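Local coordinates for protein nadb-ler3 (Gallus gallus, PDB 3WXB) that reduces carbonyl compounds with NAD(P)H as a short-chain dehydrogenase/reductase, holding NADPH on its Rossmann fold, at residues E135-N140 against K202-M207. Residues are numbered along the deposited sequence; the frame is centred on the assembly and turned at random.
Sequences EVYTTN and KAALNM. With NDP (NADPH dihydro-nicotinamide-adenine-dinucleotide phosphate), chain C.
Between Asn140 and Lys202 a single water does what no direct bond does: it donates to Asn140 O at 2.8 Å and accepts from Lys202 NZ at 2.7 Å. This resembles the Asn-water-Lys relay of classical short-chain dehydrogenases, and it illustrates how a widened helical turn, here at 138-140, can accompany a main-chain carbonyl that probably holds the relay water, as in relatives. Lys202, bent at chi2 (-64°) and extended beyond it, carries its ammonium to the nicotinamide ribose, where NZ donates to NDP O3D at 2.9 Å; Ile177 O takes a further bond. The Asn140 side chain is held separately, its ND2 bonded to Ile119 O and Ser201 OG, and Leu205 brings CD1 to 3.6 Å from Asn140 O.

The helix axes pass 9.9 Å apart, crossing at -33°. Packing is tighter toward the subunit interface, where Ala204 CB meets the edge of the Tyr137 ring in its plane, 3.5 Å from CE2, while Tyr137 stacks on Tyr137 of the second subunit. By contrast, on the cofactor side Asn140 ND2 and Lys202 CE come no nearer than 4.1 Å, and water makes the polar link. A methionine in place of Lys202 would probably leave the ribose hydroxyl and the bridging water without their charged donor. The arrangement is consistent with the family's relay, in which the carbonyl positions the water and protons can pass by way of lysine and the ribose hydroxyls toward Tyr198.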
loop_
_atom_site.group_PDB
_atom_site.type_symbol
_atom_site.label_atom_id
_atom_site.label_comp_id
_atom_site.label_asym_id
_atom_site.label_seq_id
_atom_site.Cartn_x
_atom_site.Cartn_y
_atom_site.Cartn_z
ATOM N N GLU A 135 6.785 -7.192 7.906
ATOM C CA GLU A 135 5.947 -8.326 8.252
ATOM C C GLU A 135 4.433 -8.086 8.023
ATOM O O GLU A 135 3.699 -9.002 7.623
ATOM C CB GLU A 135 6.188 -8.771 9.692
ATOM C CG GLU A 135 7.591 -9.500 9.782
ATOM C CD GLU A 135 7.960 -9.930 11.180
ATOM O OE1 GLU A 135 7.265 -9.562 12.133
ATOM O OE2 GLU A 135 8.972 -10.660 11.298
ATOM N N VAL A 136 3.995 -6.895 8.367
ATOM C CA VAL A 136 2.569 -6.520 8.277
ATOM C C VAL A 136 2.218 -6.433 6.795
ATOM O O VAL A 136 1.166 -6.907 6.363
ATOM C CB VAL A 136 2.262 -5.166 9.025
ATOM C CG1 VAL A 136 0.751 -4.730 8.845
ATOM C CG2 VAL A 136 2.518 -5.306 10.573
ATOM N N TYR A 137 3.145 -5.922 5.998
ATOM C CA TYR A 137 2.996 -5.941 4.529
ATOM C C TYR A 137 2.919 -7.336 3.909
ATOM O O TYR A 137 2.065 -7.631 3.019
ATOM C CB TYR A 137 4.136 -5.222 3.867
ATOM C CG TYR A 137 3.916 -4.878 2.404
ATOM C CD1 TYR A 137 4.688 -5.481 1.388
ATOM C CD2 TYR A 137 2.914 -3.938 2.032
ATOM C CE1 TYR A 137 4.503 -5.159 0.032
ATOM C CE2 TYR A 137 2.721 -3.590 0.712
ATOM C CZ TYR A 137 3.493 -4.201 -0.283
ATOM O OH TYR A 137 3.288 -3.839 -1.568
ATOM N N THR A 138 3.837 -8.206 4.325
ATOM C CA THR A 138 3.729 -9.522 3.755
ATOM C C THR A 138 2.430 -10.259 4.109
ATOM O O THR A 138 1.867 -10.926 3.267
ATOM C CB THR A 138 5.036 -10.419 3.762
ATOM O OG1 THR A 138 4.806 -11.665 4.414
ATOM C CG2 THR A 138 6.221 -9.713 4.145
ATOM N N THR A 139 1.958 -10.132 5.330
ATOM C CA THR A 139 0.687 -10.753 5.746
ATOM C C THR A 139 -0.583 -10.079 5.095
ATOM O O THR A 139 -1.526 -10.765 4.649
ATOM C CB THR A 139 0.492 -10.604 7.262
ATOM O OG1 THR A 139 1.610 -11.211 7.942
ATOM C CG2 THR A 139 -0.797 -11.268 7.737
ATOM N N ASN A 140 -0.591 -8.750 5.095
ATOM C CA ASN A 140 -1.790 -7.996 4.666
ATOM C C ASN A 140 -1.887 -7.749 3.196
ATOM O O ASN A 140 -2.979 -7.479 2.655
ATOM C CB ASN A 140 -1.877 -6.666 5.445
ATOM C CG ASN A 140 -2.219 -6.876 6.905
ATOM O OD1 ASN A 140 -2.365 -8.032 7.375
ATOM N ND2 ASN A 140 -2.375 -5.782 7.649
ATOM N N LYS A 202 -2.833 -1.599 4.105
ATOM C CA LYS A 202 -4.252 -1.579 3.607
ATOM C C LYS A 202 -4.448 -0.695 2.392
ATOM O O LYS A 202 -5.222 -1.042 1.506
ATOM C CB LYS A 202 -5.213 -1.252 4.734
ATOM C CG LYS A 202 -5.207 -2.323 5.865
ATOM C CD LYS A 202 -5.711 -3.699 5.317
ATOM C CE LYS A 202 -6.159 -4.682 6.509
ATOM N NZ LYS A 202 -6.641 -6.060 5.981
ATOM N N ALA A 203 -3.739 0.439 2.324
ATOM C CA ALA A 203 -3.736 1.223 1.090
ATOM C C ALA A 203 -3.143 0.417 -0.075
ATOM O O ALA A 203 -3.679 0.441 -1.181
ATOM C CB ALA A 203 -2.966 2.624 1.282
ATOM N N ALA A 204 -2.073 -0.353 0.181
ATOM C CA ALA A 204 -1.494 -1.186 -0.847
ATOM C C ALA A 204 -2.434 -2.330 -1.291
ATOM O O ALA A 204 -2.382 -2.727 -2.461
ATOM C CB ALA A 204 -0.105 -1.798 -0.357
ATOM N N LEU A 205 -3.217 -2.855 -0.350
ATOM C CA LEU A 205 -4.205 -3.886 -0.630
ATOM C C LEU A 205 -5.324 -3.252 -1.514
ATOM O O LEU A 205 -5.873 -3.927 -2.376
ATOM C CB LEU A 205 -4.873 -4.338 0.691
ATOM C CG LEU A 205 -5.930 -5.473 0.597
ATOM C CD1 LEU A 205 -5.370 -6.806 0.002
ATOM C CD2 LEU A 205 -6.570 -5.775 1.963
ATOM N N ASN A 206 -5.688 -1.996 -1.238
ATOM C CA ASN A 206 -6.695 -1.333 -2.101
ATOM C C ASN A 206 -6.165 -1.230 -3.514
ATOM O O ASN A 206 -6.871 -1.514 -4.480
ATOM C CB ASN A 206 -7.066 -0.003 -1.511
ATOM C CG ASN A 206 -7.866 -0.165 -0.226
ATOM O OD1 ASN A 206 -8.333 -1.279 0.087
ATOM N ND2 ASN A 206 -8.117 0.932 0.468
ATOM N N MET A 207 -4.883 -0.851 -3.624
ATOM C CA MET A 207 -4.173 -0.868 -4.869
ATOM C C MET A 207 -4.180 -2.215 -5.515
ATOM O O MET A 207 -4.463 -2.323 -6.741
ATOM C CB MET A 207 -2.725 -0.281 -4.748
ATOM C CG MET A 207 -1.917 -0.394 -6.073
ATOM S SD MET A 207 -2.735 0.416 -7.563
ATOM C CE MET A 207 -2.273 2.122 -7.289
HETATM P PA NDP C . -8.421 -10.949 14.346
HETATM O O1A NDP C . -7.122 -10.441 14.879
HETATM O O2A NDP C . -9.466 -11.125 15.272
HETATM O O5B NDP C . -8.253 -12.241 13.614
HETATM C C5B NDP C . -7.087 -12.400 12.757
HETATM C C4B NDP C . -7.273 -13.657 11.981
HETATM O O4B NDP C . -6.246 -13.755 10.848
HETATM C C3B NDP C . -7.033 -14.931 12.826
HETATM O O3B NDP C . -7.805 -16.005 12.143
HETATM C C2B NDP C . -5.533 -15.186 12.593
HETATM O O2B NDP C . -5.118 -16.542 12.860
HETATM C C1B NDP C . -5.414 -14.900 11.070
HETATM N N9A NDP C . -3.929 -14.596 10.705
HETATM C C8A NDP C . -3.116 -13.582 11.093
HETATM N N7A NDP C . -1.905 -13.774 10.534
HETATM C C5A NDP C . -1.911 -14.949 9.926
HETATM C C6A NDP C . -0.970 -15.611 9.230
HETATM N N6A NDP C . 0.261 -15.078 9.130
HETATM N N1A NDP C . -1.266 -16.779 8.636
HETATM C C2A NDP C . -2.539 -17.286 8.697
HETATM N N3A NDP C . -3.493 -16.602 9.439
HETATM C C4A NDP C . -3.170 -15.439 9.993
HETATM O O3 NDP C . -8.772 -9.856 13.172
HETATM P PN NDP C . -10.269 -9.515 12.668
HETATM O O1N NDP C . -10.721 -8.339 13.401
HETATM O O2N NDP C . -11.094 -10.734 12.582
HETATM O O5D NDP C . -9.831 -9.005 11.181
HETATM C C5D NDP C . -9.988 -9.769 9.969
HETATM C C4D NDP C . -9.742 -8.824 8.782
HETATM O O4D NDP C . -10.601 -7.700 8.897
HETATM C C3D NDP C . -8.297 -8.257 8.891
HETATM O O3D NDP C . -7.802 -8.245 7.557
HETATM C C2D NDP C . -8.451 -6.886 9.411
HETATM O O2D NDP C . -7.394 -6.030 8.985
HETATM C C1D NDP C . -9.781 -6.477 8.823
HETATM N N1N NDP C . -10.394 -5.364 9.592
HETATM C C2N NDP C . -10.792 -5.491 10.931
HETATM C C3N NDP C . -11.368 -4.407 11.602
HETATM C C7N NDP C . -11.836 -4.501 12.926
HETATM O O7N NDP C . -12.304 -3.499 13.471
HETATM N N7N NDP C . -11.862 -5.744 13.502
HETATM C C4N NDP C . -11.501 -3.165 10.950
HETATM C C5N NDP C . -11.104 -2.993 9.618
HETATM C C6N NDP C . -10.522 -4.070 8.928
HETATM P P2B NDP C . -4.528 -16.951 14.349
HETATM O O1X NDP C . -3.736 -18.102 13.891
HETATM O O2X NDP C . -5.765 -17.156 15.115
HETATM O O3X NDP C . -3.704 -15.781 14.757
HETATM O O HOH W 1 -5.073 -7.656 4.541
#